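Long-range contacts in endo-b-1,4-glucanase (Nasutitermes takasagoensis, PDB 1KS8), which probably hydrolyses internal beta-1,4-glucosidic linkages in cellulose and related beta-glucans, as a family 9 glycosyl hydrolase with a calcium-binding site: residues L72-I77 with A219-R224; D91-V96 with I164-V169. All blocks are in the same frame, centred on the assembly; numbering follows the deposited sequence.

Interaction 1. Residues L72-I77 with A219-R224; sequences LAWGLI and AAWLYR
With CG turned opposite the backbone N (chi1 -171°), W74 turns one face of its indole to the edge of W221, and R224, whose CG takes the same position, runs straight from CG to NE to bring its guanidinium across to the NE1 side of the W74 indole. The two helices, 62-78 and 212-226, belong to the (alpha/alpha)6 barrel of family 9. Their axes come no nearer than 13.7 Å in these segments, so long side chains bridge the separation. A161 of helix 149-165 and L263 of helix 257-268 also touch W221. The indoles form a T-shaped pair, planes at 88°: the six-membered ring of W221 presents its edge to one face of the five-membered ring of W74, with CH2 of W221 3.5 Å from CD1 of W74. W217 meets both indoles edge-to-face, and F312 meets W74 in the same way, making this an aromatic cluster. W221 lies about 8 Å, side chain to side chain, from E214, a calcium ligand in another structure of the protein. I77 works in two directions: its CD1 reaches W221 CZ3 at 3.9 Å, while its CG2 sits over one face of the R224 guanidinium, 3.6 Å from NH2. That group stands nearly perpendicular to the W74 ring (82°). Its NH2 makes a salt bridge to D78, which helps fix its rotation. With an alanine at W74, the W221 edge would probably lose the flat face it abuts, and the water shared with R224 would lose its indole N-H donor. That water accepts from W74 NE1 at 2.9 Å, lying in the indole plane, and from R224 NH1, also at 2.9 Å, joining two N-H groups whose nitrogens are themselves 4.0 Å apart.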
ATOM      1  N   LEU A  72       5.988   0.905  -0.380  1.00  7.26           N
ATOM      2  CA  LEU A  72       6.605   2.070   0.242  1.00  7.94           C
ATOM      3  C   LEU A  72       8.110   1.829   0.382  1.00  8.60           C
ATOM      4  O   LEU A  72       8.911   2.712   0.087  1.00  8.63           O
ATOM      5  CB  LEU A  72       5.988   2.352   1.618  1.00  7.98           C
ATOM      6  CG  LEU A  72       4.561   2.911   1.637  1.00  8.79           C
ATOM      7  CD1 LEU A  72       4.173   3.192   3.079  1.00 10.17           C
ATOM      8  CD2 LEU A  72       4.470   4.192   0.801  1.00  9.45           C
ATOM      9  N   ALA A  73       8.493   0.633   0.821  1.00  8.49           N
ATOM     10  CA  ALA A  73       9.910   0.309   0.980  1.00  8.49           C
ATOM     11  C   ALA A  73      10.609   0.325  -0.379  1.00  8.76           C
ATOM     12  O   ALA A  73      11.736   0.797  -0.506  1.00  9.16           O
ATOM     13  CB  ALA A  73      10.064  -1.064   1.638  1.00  9.95           C
ATOM     14  N   TRP A  74       9.927  -0.193  -1.393  1.00  8.16           N
ATOM     15  CA  TRP A  74      10.459  -0.247  -2.752  1.00  8.85           C
ATOM     16  C   TRP A  74      10.843   1.156  -3.231  1.00  8.85           C
ATOM     17  O   TRP A  74      11.930   1.364  -3.775  1.00  9.62           O
ATOM     18  CB  TRP A  74       9.398  -0.869  -3.662  1.00  9.49           C
ATOM     19  CG  TRP A  74       9.815  -1.206  -5.063  1.00  9.21           C
ATOM     20  CD1 TRP A  74      11.082  -1.230  -5.575  1.00 10.54           C
ATOM     21  CD2 TRP A  74       8.947  -1.628  -6.118  1.00  9.49           C
ATOM     22  NE1 TRP A  74      11.053  -1.647  -6.887  1.00 11.34           N
ATOM     23  CE2 TRP A  74       9.754  -1.897  -7.245  1.00 11.42           C
ATOM     24  CE3 TRP A  74       7.560  -1.806  -6.219  1.00 10.96           C
ATOM     25  CZ2 TRP A  74       9.218  -2.336  -8.461  1.00 11.73           C
ATOM     26  CZ3 TRP A  74       7.028  -2.243  -7.428  1.00 12.29           C
ATOM     27  CH2 TRP A  74       7.858  -2.503  -8.532  1.00 12.54           C
ATOM     28  N   GLY A  75       9.955   2.122  -3.017  1.00  8.77           N
ATOM     29  CA  GLY A  75      10.237   3.484  -3.430  1.00  9.23           C
ATOM     30  C   GLY A  75      11.358   4.102  -2.613  1.00 10.24           C
ATOM     31  O   GLY A  75      12.139   4.905  -3.122  1.00 10.98           O
ATOM     32  N   LEU A  76      11.429   3.732  -1.337  1.00 10.66           N
ATOM     33  CA  LEU A  76      12.462   4.236  -0.438  1.00 12.11           C
ATOM     34  C   LEU A  76      13.838   3.745  -0.869  1.00 12.87           C
ATOM     35  O   LEU A  76      14.844   4.431  -0.674  1.00 13.49           O
ATOM     36  CB  LEU A  76      12.195   3.770   0.994  1.00 14.50           C
ATOM     37  CG  LEU A  76      11.707   4.810   2.002  1.00 17.74           C
ATOM     38  CD1 LEU A  76      11.470   4.128   3.342  1.00 17.86           C
ATOM     39  CD2 LEU A  76      12.735   5.923   2.148  1.00 14.54           C
ATOM     40  N   ILE A  77      13.879   2.550  -1.446  1.00 11.23           N
ATOM     41  CA  ILE A  77      15.135   1.966  -1.902  1.00 11.99           C
ATOM     42  C   ILE A  77      15.604   2.562  -3.230  1.00 13.16           C
ATOM     43  O   ILE A  77      16.744   3.011  -3.346  1.00 15.71           O
ATOM     44  CB  ILE A  77      15.000   0.434  -2.073  1.00 12.21           C
ATOM     45  CG1 ILE A  77      14.706  -0.219  -0.719  1.00 11.30           C
ATOM     46  CG2 ILE A  77      16.278  -0.138  -2.687  1.00 12.72           C
ATOM     47  CD1 ILE A  77      14.237  -1.662  -0.821  1.00 10.93           C
ATOM     48  N   ALA A 219      10.117 -14.321  -3.497  1.00 11.28           N
ATOM     49  CA  ALA A 219      11.414 -14.910  -3.807  1.00 11.21           C
ATOM     50  C   ALA A 219      12.350 -13.865  -4.401  1.00 10.23           C
ATOM     51  O   ALA A 219      13.530 -13.808  -4.057  1.00 10.98           O
ATOM     52  CB  ALA A 219      11.248 -16.078  -4.776  1.00 11.42           C
ATOM     53  N   ALA A 220      11.821 -13.034  -5.294  1.00 10.28           N
ATOM     54  CA  ALA A 220      12.629 -11.995  -5.919  1.00 11.09           C
ATOM     55  C   ALA A 220      13.142 -11.004  -4.878  1.00 10.52           C
ATOM     56  O   ALA A 220      14.315 -10.632  -4.893  1.00 10.75           O
ATOM     57  CB  ALA A 220      11.818 -11.269  -6.986  1.00 11.21           C
ATOM     58  N   TRP A 221      12.269 -10.575  -3.972  1.00 10.83           N
ATOM     59  CA  TRP A 221      12.678  -9.636  -2.935  1.00 10.25           C
ATOM     60  C   TRP A 221      13.705 -10.249  -1.991  1.00  9.83           C
ATOM     61  O   TRP A 221      14.643  -9.576  -1.564  1.00 11.47           O
ATOM     62  CB  TRP A 221      11.462  -9.133  -2.150  1.00  9.97           C
ATOM     63  CG  TRP A 221      10.813  -7.955  -2.811  1.00  9.17           C
ATOM     64  CD1 TRP A 221       9.632  -7.937  -3.496  1.00  9.19           C
ATOM     65  CD2 TRP A 221      11.349  -6.631  -2.898  1.00  9.79           C
ATOM     66  NE1 TRP A 221       9.398  -6.679  -4.008  1.00  9.26           N
ATOM     67  CE2 TRP A 221      10.438  -5.859  -3.655  1.00  9.19           C
ATOM     68  CE3 TRP A 221      12.514  -6.021  -2.411  1.00 10.13           C
ATOM     69  CZ2 TRP A 221      10.658  -4.506  -3.936  1.00 10.05           C
ATOM     70  CZ3 TRP A 221      12.731  -4.677  -2.691  1.00 10.03           C
ATOM     71  CH2 TRP A 221      11.806  -3.935  -3.447  1.00  9.71           C
ATOM     72  N   LEU A 222      13.537 -11.528  -1.670  1.00 11.49           N
ATOM     73  CA  LEU A 222      14.490 -12.197  -0.795  1.00 11.72           C
ATOM     74  C   LEU A 222      15.852 -12.284  -1.471  1.00 12.40           C
ATOM     75  O   LEU A 222      16.881 -12.150  -0.817  1.00 12.42           O
ATOM     76  CB  LEU A 222      13.985 -13.589  -0.415  1.00 11.85           C
ATOM     77  CG  LEU A 222      13.064 -13.567   0.808  1.00 13.12           C
ATOM     78  CD1 LEU A 222      12.360 -14.897   0.955  1.00 15.28           C
ATOM     79  CD2 LEU A 222      13.886 -13.235   2.050  1.00 12.84           C
ATOM     80  N   TYR A 223      15.862 -12.499  -2.782  1.00 12.57           N
ATOM     81  CA  TYR A 223      17.129 -12.560  -3.498  1.00 13.92           C
ATOM     82  C   TYR A 223      17.807 -11.195  -3.407  1.00 13.66           C
ATOM     83  O   TYR A 223      19.001 -11.097  -3.131  1.00 15.13           O
ATOM     84  CB  TYR A 223      16.916 -12.917  -4.969  1.00 14.71           C
ATOM     85  CG  TYR A 223      18.178 -12.788  -5.793  1.00 16.72           C
ATOM     86  CD1 TYR A 223      19.311 -13.545  -5.493  1.00 17.44           C
ATOM     87  CD2 TYR A 223      18.250 -11.889  -6.857  1.00 18.47           C
ATOM     88  CE1 TYR A 223      20.485 -13.410  -6.231  1.00 19.50           C
ATOM     89  CE2 TYR A 223      19.420 -11.746  -7.603  1.00 19.75           C
ATOM     90  CZ  TYR A 223      20.532 -12.509  -7.282  1.00 20.52           C
ATOM     91  OH  TYR A 223      21.692 -12.367  -8.012  1.00 22.59           O
ATOM     92  N   ARG A 224      17.036 -10.140  -3.637  1.00 12.88           N
ATOM     93  CA  ARG A 224      17.575  -8.791  -3.583  1.00 13.11           C
ATOM     94  C   ARG A 224      18.145  -8.455  -2.208  1.00 13.30           C
ATOM     95  O   ARG A 224      19.160  -7.770  -2.100  1.00 14.65           O
ATOM     96  CB  ARG A 224      16.486  -7.775  -3.948  1.00 12.86           C
ATOM     97  CG  ARG A 224      16.990  -6.347  -4.047  1.00 12.77           C
ATOM     98  CD  ARG A 224      15.893  -5.390  -4.475  1.00 13.78           C
ATOM     99  NE  ARG A 224      16.448  -4.092  -4.840  1.00 13.79           N
ATOM    100  CZ  ARG A 224      15.776  -3.147  -5.486  1.00 13.69           C
ATOM    101  NH1 ARG A 224      14.513  -3.351  -5.836  1.00 12.41           N
ATOM    102  NH2 ARG A 224      16.378  -2.008  -5.804  1.00 13.66           N
TER
HETATM  103  O   HOH W   1      13.611  -2.094  -8.245  1.00 13.44           O

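Interaction 2. Residues D91-V96 with I164-V169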
ATOM      1  N   ASP A  91      11.107  10.070   8.262  1.00 10.04           N
ATOM      2  CA  ASP A  91       9.680   9.763   8.295  1.00 10.05           C
ATOM      3  C   ASP A  91       9.340   8.635   7.326  1.00  9.24           C
ATOM      4  O   ASP A  91       8.479   7.805   7.613  1.00  9.69           O
ATOM      5  CB  ASP A  91       8.853  11.009   7.974  1.00 10.48           C
ATOM      6  CG  ASP A  91       8.731  11.949   9.160  1.00 14.47           C
ATOM      7  OD1 ASP A  91       8.013  12.961   9.043  1.00 14.60           O
ATOM      8  OD2 ASP A  91       9.351  11.676  10.212  1.00 14.78           O
ATOM      9  N   GLY A  92      10.014   8.604   6.181  1.00  9.04           N
ATOM     10  CA  GLY A  92       9.768   7.543   5.220  1.00  9.06           C
ATOM     11  C   GLY A  92      10.091   6.193   5.837  1.00  9.29           C
ATOM     12  O   GLY A  92       9.341   5.227   5.689  1.00  9.31           O
ATOM     13  N   ARG A  93      11.225   6.119   6.525  1.00  9.59           N
ATOM     14  CA  ARG A  93      11.624   4.885   7.182  1.00  9.67           C
ATOM     15  C   ARG A  93      10.620   4.530   8.276  1.00  9.37           C
ATOM     16  O   ARG A  93      10.256   3.367   8.437  1.00  9.71           O
ATOM     17  CB  ARG A  93      13.028   5.038   7.772  1.00 10.89           C
ATOM     18  CG  ARG A  93      14.117   5.098   6.714  1.00 11.89           C
ATOM     19  CD  ARG A  93      15.448   5.535   7.296  1.00 12.89           C
ATOM     20  NE  ARG A  93      16.523   5.385   6.322  1.00 12.56           N
ATOM     21  CZ  ARG A  93      17.723   5.944   6.439  1.00 13.81           C
ATOM     22  NH1 ARG A  93      18.005   6.700   7.491  1.00 14.55           N
ATOM     23  NH2 ARG A  93      18.640   5.738   5.505  1.00 14.67           N
ATOM     24  N   LYS A  94      10.165   5.536   9.019  1.00  8.89           N
ATOM     25  CA  LYS A  94       9.197   5.304  10.087  1.00  9.53           C
ATOM     26  C   LYS A  94       7.891   4.725   9.557  1.00  8.30           C
ATOM     27  O   LYS A  94       7.263   3.896  10.213  1.00  8.77           O
ATOM     28  CB  LYS A  94       8.898   6.601  10.839  1.00 12.74           C
ATOM     29  CG  LYS A  94      10.039   7.100  11.707  1.00 16.37           C
ATOM     30  CD  LYS A  94       9.640   8.375  12.436  1.00 22.87           C
ATOM     31  CE  LYS A  94      10.766   8.878  13.324  1.00 25.24           C
ATOM     32  NZ  LYS A  94      11.153   7.863  14.341  1.00 28.40           N
ATOM     33  N   ALA A  95       7.479   5.170   8.374  1.00  8.10           N
ATOM     34  CA  ALA A  95       6.238   4.687   7.774  1.00  8.76           C
ATOM     35  C   ALA A  95       6.340   3.198   7.462  1.00  8.29           C
ATOM     36  O   ALA A  95       5.379   2.446   7.620  1.00  8.53           O
ATOM     37  CB  ALA A  95       5.927   5.475   6.508  1.00  8.92           C
ATOM     38  N   VAL A  96       7.513   2.771   7.017  1.00  7.79           N
ATOM     39  CA  VAL A  96       7.731   1.367   6.709  1.00  8.27           C
ATOM     40  C   VAL A  96       7.808   0.566   8.009  1.00  7.70           C
ATOM     41  O   VAL A  96       7.164  -0.477   8.152  1.00  7.75           O
ATOM     42  CB  VAL A  96       9.043   1.178   5.915  1.00  7.82           C
ATOM     43  CG1 VAL A  96       9.392  -0.302   5.812  1.00  9.77           C
ATOM     44  CG2 VAL A  96       8.896   1.778   4.526  1.00  9.23           C
ATOM     45  N   ILE A 164      16.350  -4.165   3.515  1.00 11.12           N
ATOM     46  CA  ILE A 164      17.266  -3.412   2.663  1.00 11.36           C
ATOM     47  C   ILE A 164      17.253  -1.948   3.103  1.00 12.42           C
ATOM     48  O   ILE A 164      18.296  -1.310   3.229  1.00 12.78           O
ATOM     49  CB  ILE A 164      16.853  -3.512   1.176  1.00 12.29           C
ATOM     50  CG1 ILE A 164      16.967  -4.965   0.707  1.00 13.96           C
ATOM     51  CG2 ILE A 164      17.731  -2.604   0.320  1.00 13.11           C
ATOM     52  CD1 ILE A 164      16.389  -5.214  -0.674  1.00 20.20           C
ATOM     53  N   VAL A 165      16.058  -1.422   3.350  1.00 11.55           N
ATOM     54  CA  VAL A 165      15.908  -0.041   3.784  1.00 11.23           C
ATOM     55  C   VAL A 165      16.734   0.260   5.036  1.00 11.17           C
ATOM     56  O   VAL A 165      17.375   1.308   5.130  1.00 11.85           O
ATOM     57  CB  VAL A 165      14.419   0.282   4.084  1.00 10.83           C
ATOM     58  CG1 VAL A 165      14.297   1.627   4.790  1.00 11.29           C
ATOM     59  CG2 VAL A 165      13.622   0.294   2.792  1.00 12.98           C
ATOM     60  N   PHE A 166      16.730  -0.670   5.985  1.00 11.95           N
ATOM     61  CA  PHE A 166      17.437  -0.479   7.250  1.00 12.18           C
ATOM     62  C   PHE A 166      18.826  -1.100   7.345  1.00 14.79           C
ATOM     63  O   PHE A 166      19.460  -1.047   8.399  1.00 14.11           O
ATOM     64  CB  PHE A 166      16.561  -1.005   8.388  1.00 12.18           C
ATOM     65  CG  PHE A 166      15.303  -0.212   8.590  1.00 11.99           C
ATOM     66  CD1 PHE A 166      15.342   1.017   9.239  1.00 12.94           C
ATOM     67  CD2 PHE A 166      14.088  -0.670   8.095  1.00 11.34           C
ATOM     68  CE1 PHE A 166      14.190   1.782   9.390  1.00 12.88           C
ATOM     69  CE2 PHE A 166      12.926   0.089   8.240  1.00 12.26           C
ATOM     70  CZ  PHE A 166      12.978   1.316   8.887  1.00 12.51           C
ATOM     71  N   ARG A 167      19.295  -1.668   6.242  1.00 16.24           N
ATOM     72  CA  ARG A 167      20.600  -2.319   6.194  1.00 18.83           C
ATOM     73  C   ARG A 167      21.734  -1.555   6.879  1.00 19.52           C
ATOM     74  O   ARG A 167      22.526  -2.147   7.615  1.00 20.89           O
ATOM     75  CB  ARG A 167      20.971  -2.599   4.736  1.00 22.11           C
ATOM     76  CG  ARG A 167      22.332  -3.235   4.526  1.00 28.36           C
ATOM     77  CD  ARG A 167      22.570  -3.488   3.045  1.00 33.44           C
ATOM     78  NE  ARG A 167      22.331  -2.285   2.250  1.00 38.24           N
ATOM     79  CZ  ARG A 167      22.441  -2.225   0.925  1.00 40.19           C
ATOM     80  NH1 ARG A 167      22.790  -3.301   0.234  1.00 41.83           N
ATOM     81  NH2 ARG A 167      22.201  -1.084   0.292  1.00 41.40           N
ATOM     82  N   ASN A 168      21.811  -0.247   6.652  1.00 19.32           N
ATOM     83  CA  ASN A 168      22.880   0.554   7.243  1.00 20.83           C
ATOM     84  C   ASN A 168      22.508   1.331   8.504  1.00 21.80           C
ATOM     85  O   ASN A 168      23.289   1.383   9.455  1.00 22.72           O
ATOM     86  CB  ASN A 168      23.438   1.527   6.201  1.00 22.26           C
ATOM     87  CG  ASN A 168      24.015   0.817   4.994  1.00 23.93           C
ATOM     88  OD1 ASN A 168      24.852  -0.076   5.128  1.00 24.66           O
ATOM     89  ND2 ASN A 168      23.573   1.212   3.805  1.00 25.52           N
ATOM     90  N   VAL A 169      21.322   1.930   8.518  1.00 21.58           N
ATOM     91  CA  VAL A 169      20.890   2.721   9.666  1.00 21.35           C
ATOM     92  C   VAL A 169      20.559   1.893  10.905  1.00 20.43           C
ATOM     93  O   VAL A 169      20.750   2.352  12.032  1.00 20.44           O
ATOM     94  CB  VAL A 169      19.669   3.598   9.308  1.00 22.88           C
ATOM     95  CG1 VAL A 169      18.473   2.722   8.987  1.00 22.45           C
ATOM     96  CG2 VAL A 169      19.358   4.545  10.454  1.00 24.25           C
TER
HETATM   97  O   HOH W   2      16.941   3.790   4.007  1.00 14.34           O
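R93 and F166 form the close part of this contact, where helix 89-106 meets the chain leaving helix 149-165. The phenyl ring lies with its rim against the helix: CE1 of F166 is 3.8 Å from CB of R93, and CZ of F166 comes within 3.4 Å of the R93 backbone O, which lies near the ring plane at the edge. V96 extends this border less snugly, its CG1 4.3 Å from F166 CE2. V165 packs on two partners at once, CG1 lying over the rim of one F166 face and touching R93 CG at 4.0 Å. From helix 62-78, L76 packs on both V96 and V165, and Y173 adds an edge-to-face contact to F166. The outer side is looser and wetter. R93 places CG beside its backbone N (chi1 -71°) and then stretches out from CG to NE, carrying the guanidinium past the phenyl ring toward exposed V169. There CG1 of V169 lies over the centre of the guanidinium, while CG2 comes to 3.9 Å from NH1 of R93, the arginine and the valine running antiparallel past one another. A water in the guanidinium plane completes the link: it accepts from R93 NE at 2.8 Å and donates to V165 O, again at 2.8 Å, so the arginine reaches that backbone carbonyl through solvent. E80 offers R93 NH2 only a long, weak ion pair. Remote from the calcium-binding residues and the probable active site, the arrangement joins the side of one helix to the exit of another within the (alpha/alpha)6 barrel of family 9 glycosyl hydrolases.

Both contacts lie in one half of the molecule, their centres 12 Å apart. Along the chain the order is 72-77, 91-96, 164-169 and 219-224, so both segments of interaction 2 fall between those of interaction 1. Helices 62-78 and 149-165 bring the two contacts together: L76 CD1 packs 3.4 Å from G92 O, I77 CG1 lies 3.7 Å from V165 CG2, and I164 CD1 meets R224 CG at 3.6 Å. Four helices, 62-78, 89-106, 149-165 and 212-226, are thus joined in one continuous patch of the (alpha/alpha)6 barrel, tying together parts of the catalytic domain far apart in sequence.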